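Local coordinates for protein shikimate dehydrogenase (NADP(+)) (Thermotoga maritima, PDB 3U62) that probably catalyses the reversible NADPH-linked reduction of 3-dehydroshikimate to shikimate, a step of the chorismate pathway that leads to the aromatic amino acids, at residues His12-Arg17 / Leu223-Gln228; Tyr19-Lys24 / Phe248-Lys253; Ala81-Phe86 / Gly90-Trp95; Gln228-Leu233 / Glu242-Val247. All coordinates share one frame; numbering follows the deposited sequence.

Interaction 1: His12-Arg17 / Leu223-Gln228; sequences HSISPR and LMFYYQ. With SO4 (sulfate ion), chain B.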
# COMPACT_ATOMS: atom_id res chain seq x y z
N HIS A 12 -4.60 13.64 -7.41
CA HIS A 12 -5.19 12.69 -8.34
C HIS A 12 -5.64 11.39 -7.68
O HIS A 12 -5.84 10.37 -8.35
CB HIS A 12 -4.25 12.44 -9.53
CG HIS A 12 -4.15 13.62 -10.45
ND1 HIS A 12 -2.98 14.32 -10.64
CD2 HIS A 12 -5.09 14.24 -11.19
CE1 HIS A 12 -3.21 15.32 -11.48
NE2 HIS A 12 -4.48 15.29 -11.83
N SER A 13 -5.80 11.44 -6.36
CA SER A 13 -6.27 10.31 -5.57
C SER A 13 -7.66 9.86 -6.00
O SER A 13 -8.53 10.69 -6.30
CB SER A 13 -6.29 10.68 -4.08
OG SER A 13 -6.86 9.64 -3.30
N ILE A 14 -7.87 8.55 -6.01
CA ILE A 14 -9.17 7.97 -6.34
C ILE A 14 -10.08 7.87 -5.11
O ILE A 14 -11.27 7.56 -5.24
CB ILE A 14 -9.03 6.57 -7.00
CG1 ILE A 14 -8.43 5.55 -6.02
CG2 ILE A 14 -8.21 6.66 -8.30
CD1 ILE A 14 -8.69 4.11 -6.41
N SER A 15 -9.52 8.13 -3.93
CA SER A 15 -10.25 7.98 -2.67
C SER A 15 -11.44 8.93 -2.47
O SER A 15 -12.53 8.45 -2.14
CB SER A 15 -9.30 8.03 -1.47
OG SER A 15 -8.53 6.85 -1.37
N PRO A 16 -11.26 10.25 -2.68
CA PRO A 16 -12.40 11.14 -2.41
C PRO A 16 -13.69 10.76 -3.14
O PRO A 16 -14.74 10.70 -2.50
CB PRO A 16 -11.89 12.51 -2.86
CG PRO A 16 -10.42 12.43 -2.67
CD PRO A 16 -10.05 11.03 -3.05
N ARG A 17 -13.61 10.51 -4.44
CA ARG A 17 -14.81 10.16 -5.23
C ARG A 17 -15.49 8.89 -4.70
O ARG A 17 -16.72 8.84 -4.62
CB ARG A 17 -14.47 10.00 -6.72
CG ARG A 17 -13.55 8.83 -7.02
CD ARG A 17 -13.52 8.44 -8.48
NE ARG A 17 -12.64 7.28 -8.67
CZ ARG A 17 -12.04 6.95 -9.81
NH1 ARG A 17 -12.21 7.69 -10.90
NH2 ARG A 17 -11.27 5.87 -9.86
N LEU A 223 -7.10 -4.65 -5.47
CA LEU A 223 -7.58 -5.49 -4.37
C LEU A 223 -7.09 -4.99 -3.01
O LEU A 223 -7.86 -4.93 -2.05
CB LEU A 223 -7.18 -6.96 -4.57
CG LEU A 223 -8.06 -7.86 -5.44
CD1 LEU A 223 -7.32 -9.16 -5.75
CD2 LEU A 223 -9.40 -8.16 -4.76
N MET A 224 -5.80 -4.64 -2.95
CA MET A 224 -5.20 -4.06 -1.76
C MET A 224 -5.93 -2.78 -1.35
O MET A 224 -6.23 -2.58 -0.17
CB MET A 224 -3.71 -3.77 -2.00
CG MET A 224 -2.96 -3.18 -0.81
SD MET A 224 -1.27 -2.74 -1.25
CE MET A 224 -0.73 -1.92 0.24
N PHE A 225 -6.22 -1.93 -2.34
CA PHE A 225 -6.96 -0.69 -2.10
C PHE A 225 -8.36 -0.97 -1.55
O PHE A 225 -8.80 -0.33 -0.60
CB PHE A 225 -7.06 0.15 -3.38
CG PHE A 225 -7.91 1.38 -3.22
CD1 PHE A 225 -7.36 2.55 -2.70
CD2 PHE A 225 -9.26 1.36 -3.55
CE1 PHE A 225 -8.14 3.69 -2.53
CE2 PHE A 225 -10.05 2.49 -3.38
CZ PHE A 225 -9.49 3.66 -2.87
N TYR A 226 -9.06 -1.92 -2.18
CA TYR A 226 -10.40 -2.34 -1.79
C TYR A 226 -10.44 -2.76 -0.32
O TYR A 226 -11.28 -2.29 0.44
CB TYR A 226 -10.86 -3.48 -2.70
CG TYR A 226 -12.25 -4.03 -2.44
CD1 TYR A 226 -13.37 -3.45 -3.03
CD2 TYR A 226 -12.44 -5.16 -1.64
CE1 TYR A 226 -14.65 -3.96 -2.81
CE2 TYR A 226 -13.71 -5.68 -1.41
CZ TYR A 226 -14.81 -5.08 -2.00
OH TYR A 226 -16.07 -5.59 -1.78
N TYR A 227 -9.51 -3.64 0.06
CA TYR A 227 -9.53 -4.20 1.41
C TYR A 227 -8.99 -3.26 2.49
O TYR A 227 -9.43 -3.35 3.64
CB TYR A 227 -8.83 -5.56 1.45
CG TYR A 227 -9.62 -6.67 0.79
CD1 TYR A 227 -9.14 -7.32 -0.34
CD2 TYR A 227 -10.86 -7.07 1.30
CE1 TYR A 227 -9.86 -8.34 -0.95
CE2 TYR A 227 -11.59 -8.09 0.70
CZ TYR A 227 -11.08 -8.72 -0.42
OH TYR A 227 -11.80 -9.73 -1.02
N GLN A 228 -8.06 -2.38 2.15
CA GLN A 228 -7.61 -1.36 3.11
C GLN A 228 -8.73 -0.35 3.38
O GLN A 228 -8.90 0.09 4.51
CB GLN A 228 -6.29 -0.69 2.71
CG GLN A 228 -6.30 0.18 1.45
CD GLN A 228 -6.74 1.62 1.70
OE1 GLN A 228 -6.37 2.23 2.71
NE2 GLN A 228 -7.51 2.17 0.77
S SO4 B . -5.20 6.99 -3.77
O1 SO4 B . -5.43 7.07 -5.21
O2 SO4 B . -4.37 8.11 -3.34
O3 SO4 B . -4.53 5.73 -3.45
O4 SO4 B . -6.49 7.03 -3.07
O HOH W 1 -8.20 4.97 1.03
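Phe-225 reaches out from helix 222-235 and is met by Ile-14 and Ser-15 from two different sides. Ile-14 lies over one face of the ring: its CD1 is 3.7 Å from the centroid of the Phe-225 ring and 15° off the normal, a CH-pi contact displaced toward the rim. Ser-15 instead comes to the ring edge, with OG in the plane and 3.4 Å from Phe-225 CE1. Ile-14 and Phe-225 come from opposite directions, the isoleucine end settling over the ring face. For Phe-225 this follows from a CG anti to the backbone N (chi1 176°), which carries the ring straight off its helix.

The same Ser-15 hydroxyl donates to a sulfate, OG to O4 of the ion 2.7 Å, and Ser-13 OG donates to that oxygen as well, at 2.6 Å. Ile-14 N binds sulfate O1 at 3.0 Å with a nearly straight N-H...O angle of 168°. The ion probably comes from the crystallisation liquor, but it sits at Ser-13, Ile-14 and Ser-15, which are predicted to bind shikimate. Ser-13 OG also takes a capping bond from Ser-15 N (3.1 Å) at the turn into helix 15-26. A water bridges the segments, donating to Ser-15 OG and accepting from Gln-228 NE2; that amide nitrogen also donates to Phe-225 O, on an in-plane lone pair.

Ile-14 further touches Tyr-201, another predicted shikimate residue. Ser-15 packs on Tyr-32 of strand 31-36, while Phe-225 leans on Phe-248 of helix 241-248. The turn into helix 15-26 faces helix 222-235, with strand 31-36 beside the first and helix 241-248 beside the second.

Interaction 2: Tyr19-Lys24 / Phe248-Lys253; sequences YNEYFK and FGEVLK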
# COMPACT_ATOMS: atom_id res chain seq x y z
N TYR A 19 -15.14 7.28 -1.52
CA TYR A 19 -15.69 7.42 -0.17
C TYR A 19 -16.93 8.32 -0.15
O TYR A 19 -17.90 8.01 0.54
CB TYR A 19 -14.64 7.95 0.81
CG TYR A 19 -13.57 6.96 1.21
CD1 TYR A 19 -12.39 6.84 0.47
CD2 TYR A 19 -13.72 6.15 2.34
CE1 TYR A 19 -11.39 5.94 0.84
CE2 TYR A 19 -12.73 5.24 2.71
CZ TYR A 19 -11.57 5.15 1.96
OH TYR A 19 -10.58 4.26 2.32
N ASN A 20 -16.90 9.41 -0.92
CA ASN A 20 -18.05 10.31 -1.01
C ASN A 20 -19.27 9.67 -1.65
O ASN A 20 -20.40 9.91 -1.21
CB ASN A 20 -17.68 11.61 -1.73
CG ASN A 20 -16.85 12.53 -0.87
OD1 ASN A 20 -17.12 12.72 0.32
ND2 ASN A 20 -15.82 13.13 -1.46
N GLU A 21 -19.06 8.86 -2.69
CA GLU A 21 -20.15 8.10 -3.31
C GLU A 21 -20.70 7.08 -2.32
O GLU A 21 -21.91 6.90 -2.22
CB GLU A 21 -19.68 7.40 -4.59
CG GLU A 21 -20.81 6.72 -5.39
CD GLU A 21 -20.31 5.88 -6.56
OE1 GLU A 21 -19.08 5.69 -6.72
OE2 GLU A 21 -21.17 5.41 -7.35
N TYR A 22 -19.79 6.44 -1.58
CA TYR A 22 -20.15 5.47 -0.56
C TYR A 22 -21.00 6.09 0.55
O TYR A 22 -22.04 5.54 0.92
CB TYR A 22 -18.89 4.82 0.03
CG TYR A 22 -19.12 4.04 1.30
CD1 TYR A 22 -19.52 2.71 1.26
CD2 TYR A 22 -18.92 4.64 2.55
CE1 TYR A 22 -19.74 2.00 2.43
CE2 TYR A 22 -19.13 3.93 3.72
CZ TYR A 22 -19.54 2.61 3.65
OH TYR A 22 -19.75 1.90 4.81
N PHE A 23 -20.56 7.24 1.07
CA PHE A 23 -21.31 7.94 2.11
C PHE A 23 -22.70 8.34 1.64
O PHE A 23 -23.68 8.17 2.37
CB PHE A 23 -20.56 9.19 2.61
CG PHE A 23 -19.25 8.89 3.30
CD1 PHE A 23 -18.16 9.74 3.14
CD2 PHE A 23 -19.10 7.77 4.11
CE1 PHE A 23 -16.95 9.49 3.77
CE2 PHE A 23 -17.89 7.50 4.74
CZ PHE A 23 -16.81 8.36 4.57
N LYS A 24 -22.79 8.85 0.41
CA LYS A 24 -24.07 9.27 -0.17
C LYS A 24 -25.02 8.09 -0.34
O LYS A 24 -26.20 8.18 0.00
CB LYS A 24 -23.87 10.00 -1.50
CG LYS A 24 -25.14 10.68 -2.02
CD LYS A 24 -24.91 11.37 -3.35
CE LYS A 24 -26.22 11.86 -3.95
NZ LYS A 24 -26.00 12.66 -5.19
N PHE A 248 -17.50 0.39 -3.77
CA PHE A 248 -16.07 0.10 -3.91
C PHE A 248 -15.78 -1.10 -4.82
O PHE A 248 -14.65 -1.25 -5.29
CB PHE A 248 -15.42 -0.09 -2.54
CG PHE A 248 -15.04 1.20 -1.87
CD1 PHE A 248 -16.00 1.95 -1.19
CD2 PHE A 248 -13.73 1.67 -1.91
CE1 PHE A 248 -15.66 3.15 -0.56
CE2 PHE A 248 -13.38 2.87 -1.29
CZ PHE A 248 -14.35 3.61 -0.61
N GLY A 249 -16.78 -1.93 -5.07
CA GLY A 249 -16.64 -3.07 -5.98
C GLY A 249 -16.27 -2.66 -7.40
O GLY A 249 -15.80 -3.48 -8.19
N GLU A 250 -16.49 -1.38 -7.72
CA GLU A 250 -16.17 -0.84 -9.05
C GLU A 250 -14.66 -0.82 -9.34
O GLU A 250 -14.26 -0.84 -10.51
CB GLU A 250 -16.80 0.55 -9.26
CG GLU A 250 -16.07 1.71 -8.57
CD GLU A 250 -16.79 3.04 -8.76
OE1 GLU A 250 -17.87 3.24 -8.16
OE2 GLU A 250 -16.25 3.90 -9.50
N VAL A 251 -13.84 -0.79 -8.30
CA VAL A 251 -12.38 -0.83 -8.47
C VAL A 251 -11.89 -2.22 -8.89
O VAL A 251 -10.75 -2.37 -9.34
CB VAL A 251 -11.60 -0.35 -7.21
CG1 VAL A 251 -12.10 1.01 -6.74
CG2 VAL A 251 -11.66 -1.38 -6.07
N LEU A 252 -12.76 -3.22 -8.74
CA LEU A 252 -12.37 -4.61 -8.99
C LEU A 252 -12.64 -5.07 -10.42
O LEU A 252 -12.19 -6.15 -10.82
CB LEU A 252 -13.05 -5.54 -7.98
CG LEU A 252 -12.76 -5.26 -6.50
CD1 LEU A 252 -13.47 -6.29 -5.62
CD2 LEU A 252 -11.26 -5.25 -6.21
N LYS A 253 -13.38 -4.28 -11.18
CA LYS A 253 -13.67 -4.64 -12.56
C LYS A 253 -13.13 -3.62 -13.56
O LYS A 253 -12.34 -3.96 -14.44
CB LYS A 253 -15.17 -4.90 -12.77
CG LYS A 253 -16.12 -3.84 -12.23
CD LYS A 253 -17.50 -4.44 -12.00
CE LYS A 253 -18.52 -3.38 -11.59
NZ LYS A 253 -18.96 -2.54 -12.74
OXT LYS A 253 -13.45 -2.43 -13.49
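An aromatic, edge-to-face contact joins helix 15-26 to the C-terminal end of the chain, where Phe-248 is followed by the short 3-10 segment 249-251. The evidence is the ring geometry of Tyr-19 and Phe-248: centroids 5.1 Å apart and planes at 78°. Phe-248 points its edge at the tyrosine, with CZ poised over the middle of the ring; Phe-248 CZ is 3.9 Å from Tyr-19 CG and nearly as close to the other ring carbons. Although the backbone of Tyr-19 directs its side chain away from the C-terminal segment, the ring swings back, CG lying anti to the carbonyl carbon (chi1 -73°).

Tyr-22, one turn further along, supports the same phenylalanine from another direction. Its CB meets Phe-248 CE1 at 3.7 Å, near the plane of the phenylalanine ring, and the two side chains cross at about a right angle. The tyrosine hydroxyls are held elsewhere: Tyr-19 OH by Asn-232 ND2, and Tyr-22 OH by Ile-238 O and Asp-240 N.

At the outer margin two acidic side chains converge. Glu-21 OE1 and Glu-250 OE1 are 3.1 Å apart with carboxylate planes 84° apart; the two carboxylates are like charges in close company, which may raise the proton affinity of one of them.

Phe-248 also stacks on Phe-244 and touches Ala-229, while Tyr-19 stacks on Tyr-32. The contact thus belongs to an aromatic cluster through which the C-terminal helices pack against helix 15-26 of the substrate-binding domain, close to Ser-15 of the predicted shikimate site.

Interaction 3: Ala81-Phe86 / Gly90-Trp95; sequences AVNCVF and GYNTDW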
# COMPACT_ATOMS: atom_id res chain seq x y z
N ALA A 81 4.77 2.71 9.95
CA ALA A 81 3.93 3.44 9.00
C ALA A 81 2.48 3.46 9.47
O ALA A 81 1.93 2.44 9.90
CB ALA A 81 4.03 2.83 7.61
N VAL A 82 1.87 4.64 9.38
CA VAL A 82 0.45 4.82 9.68
C VAL A 82 -0.24 5.35 8.42
O VAL A 82 0.15 6.40 7.89
CB VAL A 82 0.24 5.78 10.87
CG1 VAL A 82 -1.21 6.26 10.94
CG2 VAL A 82 0.64 5.12 12.18
N ASN A 83 -1.24 4.63 7.94
CA ASN A 83 -2.01 5.08 6.77
C ASN A 83 -3.47 5.40 7.09
O ASN A 83 -4.21 5.84 6.22
CB ASN A 83 -1.93 4.07 5.63
CG ASN A 83 -2.82 2.86 5.85
OD1 ASN A 83 -2.82 2.27 6.93
ND2 ASN A 83 -3.58 2.48 4.83
N CYS A 84 -3.87 5.15 8.34
CA CYS A 84 -5.24 5.41 8.77
C CYS A 84 -5.24 5.98 10.18
O CYS A 84 -4.77 5.34 11.12
CB CYS A 84 -6.09 4.14 8.70
SG CYS A 84 -7.82 4.35 9.19
N VAL A 85 -5.78 7.19 10.31
CA VAL A 85 -5.87 7.86 11.60
C VAL A 85 -7.33 8.06 11.98
O VAL A 85 -8.17 8.34 11.13
CB VAL A 85 -5.13 9.22 11.59
CG1 VAL A 85 -5.36 9.99 12.89
CG2 VAL A 85 -3.64 9.02 11.36
N PHE A 86 -7.63 7.88 13.27
CA PHE A 86 -8.95 8.19 13.81
C PHE A 86 -8.82 8.76 15.21
O PHE A 86 -8.41 8.07 16.14
CB PHE A 86 -9.85 6.95 13.80
CG PHE A 86 -11.30 7.25 14.10
CD1 PHE A 86 -11.97 8.28 13.44
CD2 PHE A 86 -12.01 6.48 15.02
CE1 PHE A 86 -13.31 8.55 13.71
CE2 PHE A 86 -13.35 6.75 15.30
CZ PHE A 86 -14.00 7.78 14.64
N GLY A 90 -3.36 6.06 15.51
CA GLY A 90 -2.82 5.67 14.21
C GLY A 90 -2.87 4.17 13.98
O GLY A 90 -2.58 3.39 14.89
N TYR A 91 -3.22 3.78 12.76
CA TYR A 91 -3.36 2.37 12.40
C TYR A 91 -2.69 2.10 11.06
O TYR A 91 -2.43 3.03 10.29
CB TYR A 91 -4.84 1.99 12.32
CG TYR A 91 -5.59 2.26 13.60
CD1 TYR A 91 -6.37 3.40 13.75
CD2 TYR A 91 -5.50 1.37 14.67
CE1 TYR A 91 -7.05 3.65 14.93
CE2 TYR A 91 -6.18 1.61 15.85
CZ TYR A 91 -6.96 2.75 15.98
OH TYR A 91 -7.63 2.99 17.15
N ASN A 92 -2.40 0.83 10.79
CA ASN A 92 -1.97 0.44 9.46
C ASN A 92 -2.92 -0.59 8.86
O ASN A 92 -3.05 -1.70 9.36
CB ASN A 92 -0.53 -0.08 9.47
CG ASN A 92 0.08 -0.14 8.07
OD1 ASN A 92 0.97 0.63 7.74
ND2 ASN A 92 -0.41 -1.07 7.25
N THR A 93 -3.59 -0.18 7.79
CA THR A 93 -4.56 -1.04 7.11
C THR A 93 -4.00 -1.57 5.78
O THR A 93 -4.63 -2.41 5.14
CB THR A 93 -5.90 -0.32 6.87
OG1 THR A 93 -5.69 0.80 6.01
CG2 THR A 93 -6.49 0.15 8.19
N ASP A 94 -2.84 -1.06 5.39
CA ASP A 94 -2.16 -1.52 4.17
C ASP A 94 -1.83 -3.01 4.22
O ASP A 94 -2.09 -3.73 3.25
CB ASP A 94 -0.89 -0.71 3.90
CG ASP A 94 -1.15 0.59 3.17
OD1 ASP A 94 -2.22 0.73 2.53
OD2 ASP A 94 -0.28 1.49 3.22
N TRP A 95 -1.28 -3.47 5.34
CA TRP A 95 -0.92 -4.89 5.49
C TRP A 95 -2.15 -5.79 5.47
O TRP A 95 -2.09 -6.91 4.94
CB TRP A 95 -0.06 -5.14 6.74
CG TRP A 95 -0.78 -5.09 8.06
CD1 TRP A 95 -0.91 -4.00 8.87
CD2 TRP A 95 -1.43 -6.18 8.74
NE1 TRP A 95 -1.61 -4.34 10.01
CE2 TRP A 95 -1.94 -5.66 9.95
CE3 TRP A 95 -1.64 -7.53 8.44
CZ2 TRP A 95 -2.65 -6.45 10.86
CZ3 TRP A 95 -2.34 -8.32 9.34
CH2 TRP A 95 -2.83 -7.77 10.54
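Asn-83 grips Thr-93 with both ends of its amide. Thr-93 N donates to Asn-83 OD1 at 2.7 Å, nearly straight (168°) and on an in-plane lone pair, while Asn-83 ND2 donates to Thr-93 OG1 at 2.9 Å. This pair of bonds fixes the rotation of the amide, whose CG stands between the backbone N and the carbonyl carbon (chi1 77°). Thr-93 OG1 has a second partner, Asn-232 OD1 of helix 222-235.

Next come the backbone bonds. Tyr-91 O accepts from both Asn-83 N (3.1 Å) and Cys-84 N (3.2 Å), the latter 36° above the carbonyl plane, and Tyr-91 N returns a bond to Cys-84 O at 2.7 Å. Two residues opposite one define a classic beta bulge.

Packing surrounds this frame: Val-82 CG1 rests 3.7 Å from Gly-90 CA, Cys-84 CB lies 4.0 Å from Thr-93 CG2, and Cys-84 and Tyr-91 share one face of the sheet.

These segments form the antiparallel hairpin 84-86/89-91 and the turn into helix 94-101. Asn-83 and Asp-94 are predicted to bind shikimate, and Asp-94 lies near Lys-63, the predicted proton acceptor, consistent with a bulged hairpin whose flanking residues line the shikimate site.

Interaction 4: Gln228-Leu233 / Glu242-Val247; sequences QAMENL and EVFKEV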
# COMPACT_ATOMS: atom_id res chain seq x y z
N GLN A 228 -8.06 -2.38 2.15
CA GLN A 228 -7.61 -1.36 3.11
C GLN A 228 -8.73 -0.35 3.38
O GLN A 228 -8.90 0.09 4.51
CB GLN A 228 -6.29 -0.69 2.71
CG GLN A 228 -6.30 0.18 1.45
CD GLN A 228 -6.74 1.62 1.70
OE1 GLN A 228 -6.37 2.23 2.71
NE2 GLN A 228 -7.51 2.17 0.77
N ALA A 229 -9.49 -0.02 2.33
CA ALA A 229 -10.64 0.88 2.46
C ALA A 229 -11.71 0.27 3.37
O ALA A 229 -12.30 0.98 4.19
CB ALA A 229 -11.23 1.19 1.09
N MET A 230 -11.95 -1.03 3.21
CA MET A 230 -12.86 -1.77 4.07
C MET A 230 -12.44 -1.67 5.53
O MET A 230 -13.27 -1.38 6.40
CB MET A 230 -12.92 -3.24 3.63
CG MET A 230 -13.79 -4.14 4.51
SD MET A 230 -13.69 -5.88 4.06
CE MET A 230 -14.56 -5.88 2.48
N GLU A 231 -11.16 -1.90 5.79
CA GLU A 231 -10.61 -1.84 7.15
C GLU A 231 -10.68 -0.42 7.73
O GLU A 231 -10.99 -0.25 8.91
CB GLU A 231 -9.18 -2.37 7.18
CG GLU A 231 -8.64 -2.70 8.57
CD GLU A 231 -9.22 -3.98 9.17
OE1 GLU A 231 -9.76 -4.82 8.40
OE2 GLU A 231 -9.13 -4.13 10.42
N ASN A 232 -10.40 0.58 6.89
CA ASN A 232 -10.52 1.99 7.28
C ASN A 232 -11.91 2.31 7.81
O ASN A 232 -12.06 2.92 8.87
CB ASN A 232 -10.23 2.92 6.10
CG ASN A 232 -8.79 2.85 5.62
OD1 ASN A 232 -7.90 2.40 6.34
ND2 ASN A 232 -8.56 3.30 4.40
N LEU A 233 -12.92 1.88 7.05
CA LEU A 233 -14.32 2.15 7.39
C LEU A 233 -14.75 1.42 8.66
O LEU A 233 -15.57 1.94 9.42
CB LEU A 233 -15.24 1.80 6.22
CG LEU A 233 -15.13 2.67 4.96
CD1 LEU A 233 -15.86 2.02 3.80
CD2 LEU A 233 -15.66 4.08 5.19
N GLU A 242 -22.95 -4.07 2.42
CA GLU A 242 -23.65 -4.10 1.14
C GLU A 242 -23.36 -2.86 0.30
O GLU A 242 -23.12 -2.97 -0.91
CB GLU A 242 -25.15 -4.27 1.35
CG GLU A 242 -25.54 -5.64 1.89
CD GLU A 242 -26.98 -5.71 2.35
OE1 GLU A 242 -27.81 -4.90 1.88
OE2 GLU A 242 -27.30 -6.59 3.18
N VAL A 243 -23.38 -1.69 0.93
CA VAL A 243 -23.08 -0.44 0.24
C VAL A 243 -21.61 -0.41 -0.19
O VAL A 243 -21.29 0.06 -1.29
CB VAL A 243 -23.43 0.80 1.11
CG1 VAL A 243 -23.00 2.10 0.43
CG2 VAL A 243 -24.93 0.84 1.39
N PHE A 244 -20.72 -0.93 0.66
CA PHE A 244 -19.31 -1.00 0.33
C PHE A 244 -19.06 -1.83 -0.93
O PHE A 244 -18.33 -1.40 -1.82
CB PHE A 244 -18.47 -1.55 1.49
CG PHE A 244 -17.00 -1.55 1.22
CD1 PHE A 244 -16.26 -0.39 1.38
CD2 PHE A 244 -16.35 -2.70 0.77
CE1 PHE A 244 -14.89 -0.37 1.12
CE2 PHE A 244 -14.99 -2.69 0.51
CZ PHE A 244 -14.26 -1.52 0.68
N LYS A 245 -19.65 -3.02 -0.98
CA LYS A 245 -19.51 -3.91 -2.13
C LYS A 245 -20.05 -3.29 -3.41
O LYS A 245 -19.47 -3.46 -4.48
CB LYS A 245 -20.19 -5.26 -1.86
CG LYS A 245 -19.46 -6.13 -0.86
CD LYS A 245 -20.21 -7.43 -0.63
CE LYS A 245 -19.50 -8.29 0.40
NZ LYS A 245 -20.22 -9.58 0.64
N GLU A 246 -21.16 -2.56 -3.29
CA GLU A 246 -21.77 -1.90 -4.43
C GLU A 246 -20.89 -0.77 -4.97
O GLU A 246 -20.65 -0.69 -6.18
CB GLU A 246 -23.16 -1.36 -4.06
CG GLU A 246 -23.93 -0.77 -5.23
CD GLU A 246 -25.32 -0.30 -4.83
OE1 GLU A 246 -25.62 0.89 -5.02
OE2 GLU A 246 -26.11 -1.13 -4.33
N VAL A 247 -20.41 0.09 -4.08
CA VAL A 247 -19.66 1.29 -4.48
C VAL A 247 -18.18 0.99 -4.75
O VAL A 247 -17.68 1.28 -5.83
CB VAL A 247 -19.82 2.44 -3.45
CG1 VAL A 247 -18.92 3.63 -3.81
CG2 VAL A 247 -21.27 2.90 -3.38
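Phe-244 is the bump of this contact, and the hollow that receives it is formed on helix 222-235 by Ala-229, Met-230 and Leu-233. A chi1 of -176° extends the Phe-244 ring away from its own backbone, far enough to span axes that stay 11.5 Å apart at their closest.

The small Ala-229 makes the floor: its CB lies at the ring edge, in plane, 4.0 Å from Phe-244 CE1. Here the ring comes down close to the backbone itself, Phe-244 CZ being 3.5 Å from Met-230 N. Met-230 makes one wall. Its CB is 3.7 Å from Phe-244 CZ, and because the chain bends at chi3 (-70°) its terminal CE curls back to within 3.8 Å of Phe-244 CE2, the side chains crossing at about a right angle. Across from Met-230, Leu-233, one turn after Ala-229, closes the CD1/CE1 flank of the ring, its CD1 3.4 Å from Phe-244 CD1, a close fit.

Other aromatics continue the packing: Phe-244 meets Tyr-226, while Tyr-22 of helix 15-26 touches Leu-233 and Val-243.

The helices run roughly antiparallel, at 150° between their directions. Together they form an antiparallel helical hairpin, helix 222-235 and helix 241-248 joined by a short loop, in which one large aromatic residue seats between side chains a helical turn apart, in the C-terminal part of the chain that packs back on the substrate-binding domain.

Interactions 1, 2 and 4 form one cluster: their centres are 7 to 10 Å apart and they touch one another, linking helices 15-26, 222-235 and 241-248. Interactions 1 and 4 share Gln-228, and interactions 1 and 2 share helix 15-26. Interaction 3 stands further off, its centre about 14 Å from interaction 1, 16 Å from interaction 4 and 20 Å from interaction 2, yet Thr-93 reaches Asn-232 of helix 222-235. In sequence, interactions 1 and 2 interleave; interaction 2 spans both 3 and 4, whereas interaction 1 spans 3 but closes before 4. The C-terminal helix 222-235 thus lies beside the predicted shikimate residues of interactions 1 and 3, all from the N-terminal part of the chain.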